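Local coordinates for protein peptide ABC transporter permease (Staphylococcus hominis, PDB 6EXS) that probably carries peptides across the cell membrane as a POT family transporter and binds a thioalcohol-conjugated dipeptide, a precursor of malodour in the human axilla, at residues A[36-41]-A[167-172]; A[43-48]-A[174-179]; A[6-11]-A[144-149]. One frame throughout, in Å; residues are numbered along the deposited sequence.

Interaction 1. Residues A[36-41]-A[167-172]; sequences RAMLIF and IILQHF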
loop_
_atom_site.group_PDB
_atom_site.type_symbol
_atom_site.label_atom_id
_atom_site.label_comp_id
_atom_site.label_asym_id
_atom_site.label_seq_id
_atom_site.Cartn_x
_atom_site.Cartn_y
_atom_site.Cartn_z
ATOM N N ARG A 36 11.089 -2.881 3.363
ATOM C CA ARG A 36 10.021 -2.581 4.329
ATOM C C ARG A 36 10.073 -3.500 5.562
ATOM O O ARG A 36 9.951 -3.028 6.693
ATOM C CB ARG A 36 8.648 -2.706 3.647
ATOM C CG ARG A 36 7.865 -1.409 3.566
ATOM C CD ARG A 36 6.841 -1.333 4.681
ATOM N NE ARG A 36 5.473 -1.597 4.226
ATOM C CZ ARG A 36 4.854 -2.773 4.297
ATOM N NH1 ARG A 36 5.484 -3.838 4.779
ATOM N NH2 ARG A 36 3.602 -2.892 3.886
ATOM N N ALA A 37 10.246 -4.820 5.334
ATOM C CA ALA A 37 10.316 -5.842 6.386
ATOM C C ALA A 37 11.494 -5.604 7.340
ATOM O O ALA A 37 11.377 -5.880 8.526
ATOM C CB ALA A 37 10.438 -7.225 5.762
ATOM N N MET A 38 12.617 -5.076 6.807
ATOM C CA MET A 38 13.857 -4.764 7.513
ATOM C C MET A 38 13.842 -3.388 8.146
ATOM O O MET A 38 14.436 -3.216 9.206
ATOM C CB MET A 38 15.047 -4.812 6.541
ATOM C CG MET A 38 15.354 -6.184 5.989
ATOM S SD MET A 38 16.928 -6.160 5.089
ATOM C CE MET A 38 18.031 -6.499 6.386
ATOM N N LEU A 39 13.229 -2.391 7.470
ATOM C CA LEU A 39 13.229 -0.984 7.894
ATOM C C LEU A 39 12.807 -0.755 9.345
ATOM O O LEU A 39 13.495 -0.002 10.033
ATOM C CB LEU A 39 12.413 -0.082 6.947
ATOM C CG LEU A 39 12.823 1.403 6.931
ATOM C CD1 LEU A 39 14.169 1.612 6.241
ATOM C CD2 LEU A 39 11.763 2.251 6.239
ATOM N N ILE A 40 11.725 -1.402 9.821
ATOM C CA ILE A 40 11.243 -1.210 11.196
ATOM C C ILE A 40 12.309 -1.615 12.229
ATOM O O ILE A 40 12.582 -0.832 13.134
ATOM C CB ILE A 40 9.839 -1.858 11.464
ATOM C CG1 ILE A 40 9.309 -1.540 12.902
ATOM C CG2 ILE A 40 9.786 -3.377 11.154
ATOM C CD1 ILE A 40 8.953 -0.085 13.206
ATOM N N PHE A 41 12.956 -2.781 12.053
ATOM C CA PHE A 41 13.998 -3.270 12.958
ATOM C C PHE A 41 15.272 -2.457 12.850
ATOM O O PHE A 41 15.833 -2.089 13.879
ATOM C CB PHE A 41 14.245 -4.766 12.762
ATOM C CG PHE A 41 12.952 -5.533 12.831
ATOM C CD1 PHE A 41 12.232 -5.607 14.018
ATOM C CD2 PHE A 41 12.406 -6.108 11.687
ATOM C CE1 PHE A 41 11.006 -6.261 14.064
ATOM C CE2 PHE A 41 11.192 -6.781 11.741
ATOM C CZ PHE A 41 10.487 -6.835 12.922
ATOM N N ILE A 167 11.419 -13.753 3.682
ATOM C CA ILE A 167 12.046 -15.069 3.862
ATOM C C ILE A 167 13.547 -14.981 3.528
ATOM O O ILE A 167 14.362 -15.498 4.300
ATOM C CB ILE A 167 11.297 -16.193 3.077
ATOM C CG1 ILE A 167 9.848 -16.377 3.601
ATOM C CG2 ILE A 167 12.057 -17.530 3.099
ATOM C CD1 ILE A 167 8.900 -17.240 2.695
ATOM N N ILE A 168 13.912 -14.272 2.433
ATOM C CA ILE A 168 15.313 -14.104 1.996
ATOM C C ILE A 168 16.106 -13.154 2.912
ATOM O O ILE A 168 17.264 -13.440 3.234
ATOM C CB ILE A 168 15.416 -13.706 0.486
ATOM C CG1 ILE A 168 14.989 -14.900 -0.415
ATOM C CG2 ILE A 168 16.829 -13.195 0.104
ATOM C CD1 ILE A 168 14.976 -14.644 -1.892
ATOM N N LEU A 169 15.483 -12.045 3.339
ATOM C CA LEU A 169 16.149 -11.016 4.126
ATOM C C LEU A 169 16.130 -11.244 5.636
ATOM O O LEU A 169 16.829 -10.523 6.353
ATOM C CB LEU A 169 15.612 -9.639 3.759
ATOM C CG LEU A 169 15.957 -9.239 2.321
ATOM C CD1 LEU A 169 15.092 -8.150 1.848
ATOM C CD2 LEU A 169 17.414 -8.846 2.174
ATOM N N GLN A 170 15.458 -12.313 6.113
ATOM C CA GLN A 170 15.461 -12.667 7.531
ATOM C C GLN A 170 16.886 -12.931 8.008
ATOM O O GLN A 170 17.235 -12.512 9.115
ATOM C CB GLN A 170 14.531 -13.858 7.826
ATOM C CG GLN A 170 14.479 -14.277 9.309
ATOM C CD GLN A 170 14.170 -13.145 10.271
ATOM O OE1 GLN A 170 13.227 -12.371 10.084
ATOM N NE2 GLN A 170 14.907 -13.082 11.375
ATOM N N HIS A 171 17.725 -13.552 7.143
ATOM C CA HIS A 171 19.135 -13.842 7.418
ATOM C C HIS A 171 19.929 -12.570 7.722
ATOM O O HIS A 171 20.686 -12.557 8.688
ATOM C CB HIS A 171 19.788 -14.611 6.252
ATOM C CG HIS A 171 21.283 -14.697 6.356
ATOM N ND1 HIS A 171 21.902 -15.460 7.348
ATOM C CD2 HIS A 171 22.240 -14.075 5.626
ATOM C CE1 HIS A 171 23.203 -15.286 7.179
ATOM N NE2 HIS A 171 23.460 -14.463 6.159
ATOM N N PHE A 172 19.750 -11.505 6.904
ATOM C CA PHE A 172 20.460 -10.236 7.062
ATOM C C PHE A 172 20.094 -9.508 8.346
ATOM O O PHE A 172 20.958 -8.863 8.932
ATOM C CB PHE A 172 20.279 -9.352 5.836
ATOM C CG PHE A 172 20.953 -9.886 4.600
ATOM C CD1 PHE A 172 20.299 -10.791 3.767
ATOM C CD2 PHE A 172 22.228 -9.466 4.250
ATOM C CE1 PHE A 172 20.917 -11.280 2.618
ATOM C CE2 PHE A 172 22.840 -9.943 3.090
ATOM C CZ PHE A 172 22.179 -10.848 2.280
#
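M38 and L169 have the closest CA atoms between segments 36-41 and 167-172, 7.5 Å apart; the segments lie on helices 16-44 and 147-174. The second helix is kinked here: the backbone N atoms of H171 and F172 make no bond to the turn before. M38 carries the contact. Its side chain runs out from the helix with CG anti to the carbonyl carbon (chi1 -66°) and then extends to the sulfur. Its SD lies 4.0 Å from L169 CB and about as far from CD2 of the same leucine. The two side chains cross at roughly a right angle. A bend at the last torsion (chi3 88°) turns the methyl onward, and M38 CE comes to rest 3.7 Å from F172 CB. F172 is thus met at the root of its side chain and not on its ring. No hydrogen bond joins the segments, and the contact is wholly apolar. F178 and F182 of helix 178-204 also touch M38. R36, two residues earlier in the first segment, touches the bound conjugated peptide, while the L169 side chain is about 12 Å from it. This is buried packing between transmembrane helices, as expected in the major facilitator superfamily fold.

Interaction 2. Residues A[43-48]-A[174-179]; sequences MYFAIH and DIRNFH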
loop_
_atom_site.group_PDB
_atom_site.type_symbol
_atom_site.label_atom_id
_atom_site.label_comp_id
_atom_site.label_asym_id
_atom_site.label_seq_id
_atom_site.Cartn_x
_atom_site.Cartn_y
_atom_site.Cartn_z
ATOM N N MET A 43 15.535 0.684 12.115
ATOM C CA MET A 43 15.293 1.958 12.795
ATOM C C MET A 43 15.369 1.897 14.336
ATOM O O MET A 43 16.114 2.691 14.922
ATOM C CB MET A 43 13.960 2.568 12.348
ATOM C CG MET A 43 13.993 3.076 10.929
ATOM S SD MET A 43 12.543 4.048 10.516
ATOM C CE MET A 43 11.339 2.772 10.268
ATOM N N TYR A 44 14.587 1.001 15.001
ATOM C CA TYR A 44 14.564 0.998 16.465
ATOM C C TYR A 44 15.626 0.102 17.120
ATOM O O TYR A 44 15.869 0.268 18.325
ATOM C CB TYR A 44 13.159 0.721 17.040
ATOM C CG TYR A 44 12.768 -0.731 17.199
ATOM C CD1 TYR A 44 12.221 -1.444 16.140
ATOM C CD2 TYR A 44 12.842 -1.363 18.439
ATOM C CE1 TYR A 44 11.830 -2.771 16.286
ATOM C CE2 TYR A 44 12.428 -2.685 18.604
ATOM C CZ TYR A 44 11.931 -3.387 17.519
ATOM O OH TYR A 44 11.531 -4.694 17.644
ATOM N N PHE A 45 16.300 -0.792 16.355
ATOM C CA PHE A 45 17.377 -1.596 16.950
ATOM C C PHE A 45 18.517 -0.645 17.356
ATOM O O PHE A 45 18.746 0.362 16.674
ATOM C CB PHE A 45 17.893 -2.710 16.012
ATOM C CG PHE A 45 17.101 -4.007 15.918
ATOM C CD1 PHE A 45 15.808 -4.099 16.433
ATOM C CD2 PHE A 45 17.640 -5.127 15.283
ATOM C CE1 PHE A 45 15.077 -5.294 16.328
ATOM C CE2 PHE A 45 16.913 -6.322 15.190
ATOM C CZ PHE A 45 15.641 -6.398 15.718
ATOM N N ALA A 46 19.188 -0.937 18.497
ATOM C CA ALA A 46 20.290 -0.137 19.025
ATOM C C ALA A 46 21.458 -0.010 18.041
ATOM O O ALA A 46 21.601 -0.850 17.149
ATOM C CB ALA A 46 20.775 -0.735 20.338
ATOM N N ILE A 47 22.290 1.048 18.206
ATOM C CA ILE A 47 23.478 1.333 17.383
ATOM C C ILE A 47 24.456 0.145 17.432
ATOM O O ILE A 47 25.004 -0.226 16.386
ATOM C CB ILE A 47 24.168 2.675 17.784
ATOM C CG1 ILE A 47 23.163 3.863 17.889
ATOM C CG2 ILE A 47 25.355 3.009 16.867
ATOM C CD1 ILE A 47 22.784 4.580 16.595
ATOM N N HIS A 48 24.645 -0.472 18.641
ATOM C CA HIS A 48 25.530 -1.630 18.820
ATOM C C HIS A 48 25.028 -2.861 18.034
ATOM O O HIS A 48 25.819 -3.755 17.738
ATOM C CB HIS A 48 25.828 -1.944 20.307
ATOM C CG HIS A 48 24.662 -2.399 21.135
ATOM N ND1 HIS A 48 24.231 -3.716 21.117
ATOM C CD2 HIS A 48 23.941 -1.719 22.057
ATOM C CE1 HIS A 48 23.236 -3.781 21.989
ATOM N NE2 HIS A 48 23.027 -2.604 22.582
ATOM N N ASP A 174 19.055 -11.271 11.073
ATOM C CA ASP A 174 19.691 -12.175 12.048
ATOM C C ASP A 174 21.180 -11.863 12.285
ATOM O O ASP A 174 21.590 -11.765 13.437
ATOM C CB ASP A 174 19.503 -13.650 11.640
ATOM C CG ASP A 174 18.105 -14.208 11.845
ATOM O OD1 ASP A 174 17.336 -13.614 12.630
ATOM O OD2 ASP A 174 17.801 -15.276 11.263
ATOM N N ILE A 175 21.977 -11.683 11.209
ATOM C CA ILE A 175 23.410 -11.363 11.304
ATOM C C ILE A 175 23.656 -9.848 11.465
ATOM O O ILE A 175 24.812 -9.429 11.565
ATOM C CB ILE A 175 24.264 -11.984 10.147
ATOM C CG1 ILE A 175 23.895 -11.390 8.761
ATOM C CG2 ILE A 175 24.195 -13.512 10.164
ATOM C CD1 ILE A 175 24.911 -11.614 7.648
ATOM N N ARG A 176 22.575 -9.037 11.495
ATOM C CA ARG A 176 22.591 -7.569 11.666
ATOM C C ARG A 176 23.333 -6.833 10.509
ATOM O O ARG A 176 23.920 -5.767 10.703
ATOM C CB ARG A 176 23.130 -7.151 13.071
ATOM C CG ARG A 176 22.450 -7.826 14.271
ATOM C CD ARG A 176 21.047 -7.301 14.524
ATOM N NE ARG A 176 20.485 -7.814 15.775
ATOM C CZ ARG A 176 19.473 -8.674 15.861
ATOM N NH1 ARG A 176 19.028 -9.064 17.045
ATOM N NH2 ARG A 176 18.882 -9.130 14.765
ATOM N N ASN A 177 23.271 -7.405 9.299
ATOM C CA ASN A 177 23.867 -6.826 8.100
ATOM C C ASN A 177 22.748 -6.140 7.330
ATOM O O ASN A 177 22.235 -6.676 6.351
ATOM C CB ASN A 177 24.574 -7.914 7.267
ATOM C CG ASN A 177 25.376 -7.428 6.078
ATOM O OD1 ASN A 177 25.769 -8.220 5.222
ATOM N ND2 ASN A 177 25.641 -6.133 5.972
ATOM N N PHE A 178 22.327 -4.972 7.815
ATOM C CA PHE A 178 21.241 -4.209 7.200
ATOM C C PHE A 178 21.659 -3.652 5.854
ATOM O O PHE A 178 20.958 -3.899 4.866
ATOM C CB PHE A 178 20.697 -3.134 8.155
ATOM C CG PHE A 178 20.042 -3.707 9.398
ATOM C CD1 PHE A 178 18.787 -4.314 9.333
ATOM C CD2 PHE A 178 20.689 -3.660 10.632
ATOM C CE1 PHE A 178 18.188 -4.850 10.481
ATOM C CE2 PHE A 178 20.090 -4.202 11.780
ATOM C CZ PHE A 178 18.848 -4.794 11.695
ATOM N N HIS A 179 22.852 -3.006 5.783
ATOM C CA HIS A 179 23.397 -2.465 4.530
ATOM C C HIS A 179 23.512 -3.526 3.412
ATOM O O HIS A 179 23.253 -3.210 2.249
ATOM C CB HIS A 179 24.729 -1.750 4.750
ATOM C CG HIS A 179 24.619 -0.530 5.603
ATOM N ND1 HIS A 179 23.540 0.331 5.502
ATOM C CD2 HIS A 179 25.472 -0.053 6.535
ATOM C CE1 HIS A 179 23.764 1.288 6.383
ATOM N NE2 HIS A 179 24.919 1.106 7.020
#
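R176 NH2 donates to the backbone O of V173, and the same nitrogen lies 3.5 Å from F45 CE2. NE of R176 is held by OE1 of Q49, so two nitrogens of the guanidinium have polar partners that fix its rotation. The R176 chain folds at chi2 (-73°), which turns one face of the guanidinium toward the rim of the F45 ring. F45 CE2 sits over the centre of that face, 3.5 Å from R176 CZ. The two planes are 63° apart. From the ring's side the cation lies at the edge, near the ring plane. The phenyl therefore offers its rim, and not its pi face, to the charge.

The other contact is apolar. CZ of F178 approaches F45 CD2 to 3.8 Å. F45 CD2 lies near the plane of the F178 ring, at its edge. The two side chains cross at about a right angle. F178 also meets the ring of Y42, on helix 16-44.

Both segments turn at helix ends. F45 is the first residue to leave helical angles after helix 16-44. R176 does the same after helix 147-174. Its positive phi (63°) belongs to a Schellman motif, and N177 then takes the N-cap position of helix 178-204. R176 O accepts from N50 ND2, which adds a polar tie to N50, just past the first segment.

A cation bonded to V173 O, near the C-terminal end of helix 147-174, would probably suit the partial negative charge there. The hydrogens at the F45 edge are slightly positive, so this is probably not a cation-pi contact and gains little from the charge. The chemistry is consistent with dispersion and shape fit across the guanidinium face, with the polar bonds made by its nitrogens.

Interaction 3. Residues A[6-11]-A[144-149]; sequences IPQKGF and DTRIDA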
loop_
_atom_site.group_PDB
_atom_site.type_symbol
_atom_site.label_atom_id
_atom_site.label_comp_id
_atom_site.label_asym_id
_atom_site.label_seq_id
_atom_site.Cartn_x
_atom_site.Cartn_y
_atom_site.Cartn_z
ATOM N N ILE A 6 1.673 -4.209 -30.882
ATOM C CA ILE A 6 1.955 -5.122 -29.763
ATOM C C ILE A 6 1.454 -6.565 -29.952
ATOM O O ILE A 6 0.317 -6.763 -30.400
ATOM C CB ILE A 6 1.443 -4.541 -28.403
ATOM C CG1 ILE A 6 -0.094 -4.333 -28.370
ATOM C CG2 ILE A 6 2.172 -3.260 -28.067
ATOM C CD1 ILE A 6 -0.672 -3.967 -27.029
ATOM N N PRO A 7 2.268 -7.577 -29.529
ATOM C CA PRO A 7 1.804 -8.975 -29.603
ATOM C C PRO A 7 0.612 -9.195 -28.666
ATOM O O PRO A 7 0.603 -8.665 -27.558
ATOM C CB PRO A 7 3.037 -9.793 -29.196
ATOM C CG PRO A 7 3.886 -8.867 -28.442
ATOM C CD PRO A 7 3.636 -7.494 -28.975
ATOM N N GLN A 8 -0.426 -9.901 -29.155
ATOM C CA GLN A 8 -1.669 -10.123 -28.411
ATOM C C GLN A 8 -1.696 -11.424 -27.607
ATOM O O GLN A 8 -2.646 -11.659 -26.860
ATOM C CB GLN A 8 -2.891 -9.999 -29.337
ATOM C CG GLN A 8 -3.335 -8.540 -29.555
ATOM C CD GLN A 8 -3.673 -7.805 -28.269
ATOM O OE1 GLN A 8 -4.534 -8.223 -27.479
ATOM N NE2 GLN A 8 -2.966 -6.708 -28.016
ATOM N N LYS A 9 -0.644 -12.247 -27.738
ATOM C CA LYS A 9 -0.454 -13.487 -26.985
ATOM C C LYS A 9 1.032 -13.540 -26.538
ATOM O O LYS A 9 1.761 -12.558 -26.730
ATOM C CB LYS A 9 -0.857 -14.713 -27.840
ATOM C CG LYS A 9 -2.359 -14.836 -28.138
ATOM C CD LYS A 9 -3.181 -15.418 -26.979
ATOM C CE LYS A 9 -4.609 -15.705 -27.382
ATOM N NZ LYS A 9 -5.300 -16.579 -26.396
ATOM N N GLY A 10 1.463 -14.638 -25.922
ATOM C CA GLY A 10 2.860 -14.767 -25.523
ATOM C C GLY A 10 3.163 -14.994 -24.057
ATOM O O GLY A 10 4.280 -15.412 -23.739
ATOM N N PHE A 11 2.201 -14.695 -23.153
ATOM C CA PHE A 11 2.348 -14.920 -21.716
ATOM C C PHE A 11 1.062 -15.492 -21.143
ATOM O O PHE A 11 0.171 -14.736 -20.756
ATOM C CB PHE A 11 2.793 -13.648 -20.976
ATOM C CG PHE A 11 3.211 -13.887 -19.540
ATOM C CD1 PHE A 11 4.391 -14.560 -19.242
ATOM C CD2 PHE A 11 2.446 -13.401 -18.486
ATOM C CE1 PHE A 11 4.786 -14.761 -17.914
ATOM C CE2 PHE A 11 2.843 -13.599 -17.156
ATOM C CZ PHE A 11 4.009 -14.279 -16.882
ATOM N N ASP A 144 -11.950 -6.519 -25.190
ATOM C CA ASP A 144 -11.250 -7.721 -24.716
ATOM C C ASP A 144 -11.644 -8.135 -23.287
ATOM O O ASP A 144 -11.452 -7.377 -22.336
ATOM C CB ASP A 144 -9.722 -7.586 -24.863
ATOM C CG ASP A 144 -8.976 -8.896 -25.063
ATOM O OD1 ASP A 144 -9.314 -9.878 -24.387
ATOM O OD2 ASP A 144 -8.019 -8.919 -25.854
ATOM N N THR A 145 -12.188 -9.366 -23.169
ATOM C CA THR A 145 -12.673 -10.011 -21.941
ATOM C C THR A 145 -11.550 -10.493 -21.029
ATOM O O THR A 145 -11.779 -10.671 -19.833
ATOM C CB THR A 145 -13.589 -11.203 -22.290
ATOM O OG1 THR A 145 -12.894 -12.101 -23.162
ATOM C CG2 THR A 145 -14.918 -10.779 -22.899
ATOM N N ARG A 146 -10.351 -10.740 -21.592
ATOM C CA ARG A 146 -9.169 -11.235 -20.858
ATOM C C ARG A 146 -8.600 -10.262 -19.808
ATOM O O ARG A 146 -7.893 -10.719 -18.904
ATOM C CB ARG A 146 -8.029 -11.611 -21.829
ATOM C CG ARG A 146 -8.355 -12.652 -22.893
ATOM C CD ARG A 146 -7.146 -12.853 -23.784
ATOM N NE ARG A 146 -6.826 -11.660 -24.565
ATOM C CZ ARG A 146 -5.721 -11.505 -25.286
ATOM N NH1 ARG A 146 -4.798 -12.458 -25.307
ATOM N NH2 ARG A 146 -5.531 -10.397 -25.995
ATOM N N ILE A 147 -8.873 -8.939 -19.956
ATOM C CA ILE A 147 -8.345 -7.842 -19.129
ATOM C C ILE A 147 -8.386 -8.143 -17.608
ATOM O O ILE A 147 -7.360 -7.974 -16.958
ATOM C CB ILE A 147 -8.953 -6.450 -19.479
ATOM C CG1 ILE A 147 -8.182 -5.308 -18.781
ATOM C CG2 ILE A 147 -10.467 -6.357 -19.236
ATOM C CD1 ILE A 147 -8.232 -3.957 -19.510
ATOM N N ASP A 148 -9.511 -8.651 -17.071
ATOM C CA ASP A 148 -9.664 -8.977 -15.644
ATOM C C ASP A 148 -8.737 -10.087 -15.167
ATOM O O ASP A 148 -8.200 -9.997 -14.062
ATOM C CB ASP A 148 -11.126 -9.303 -15.319
ATOM C CG ASP A 148 -12.074 -8.153 -15.592
ATOM O OD1 ASP A 148 -11.638 -6.977 -15.476
ATOM O OD2 ASP A 148 -13.247 -8.420 -15.917
ATOM N N ALA A 149 -8.532 -11.119 -16.006
ATOM C CA ALA A 149 -7.645 -12.253 -15.731
ATOM C C ALA A 149 -6.197 -11.793 -15.820
ATOM O O ALA A 149 -5.360 -12.308 -15.084
ATOM C CB ALA A 149 -7.901 -13.384 -16.720
#
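Q8 and R146 hold this surface contact, chiefly by hydrogen bonds to a backbone carbonyl. R146 NH1 donates to Q8 O at 2.8 Å with an N-H...O angle of 164°. The donor lies nearly in line with the C=O bond, and the oxygen lies in the guanidinium plane. R146 NH2 adds a weak bond to the same oxygen at 3.3 Å. NH1 has a second partner, the backbone O of G13. Q8 OE1 is also 2.8 Å from R146 NH2, while Q8 NE2 donates to L139 O.

The ionic part lies within the second segment. R146 grips D144 side-on. NE meets OD1 at 3.1 Å, and NH2 meets OD2 of the same carboxylate at 2.9 Å, both on the syn side. The bend at chi3 (-66°) folds the arginine back to make this pair. D144 OD1 also accepts from the backbone N of R146 on its anti side. Both donors reach OD1 from the same face of the carboxylate. This pairing holds the guanidinium in place for Q8 O.

Van der Waals and like-charge contacts are minor. K9 CD packs 3.8 Å from R146 NH1. K9 NZ is 4.3 Å from the same nitrogen, and the D144 carboxylate probably eases the like charges. K9 NZ also makes a weak bond to G13 O.

Beside this, G10 and F11 both face H14 in a G1 beta bulge, between strands 10-11 and 14-15. The bond from R146 N to D144 OD1 closes an Asx turn, a common capping motif where a chain leads into a helix, here helix 147-174.

Interactions 1 and 2 are neighbours, with centres 10 Å apart, and both use helix 16-44. They touch: M38 CE of interaction 1 packs 3.7 Å from F178 CD1 of interaction 2. Interaction 3 lies far off, its centre about 36 Å from that of interaction 1, yet the two share helix 147-174. The lead-in to that helix is held in interaction 3, its last turns pack in interaction 1, and the turn after it enters interaction 2. Chemistry follows place. Interaction 1 is buried and apolar. Interaction 2, partly buried at the helix ends, mixes aromatic rings with a cation. Interaction 3 is on the surface and is joined by hydrogen bonds from an arginine that a salt bridge within its own segment holds in place.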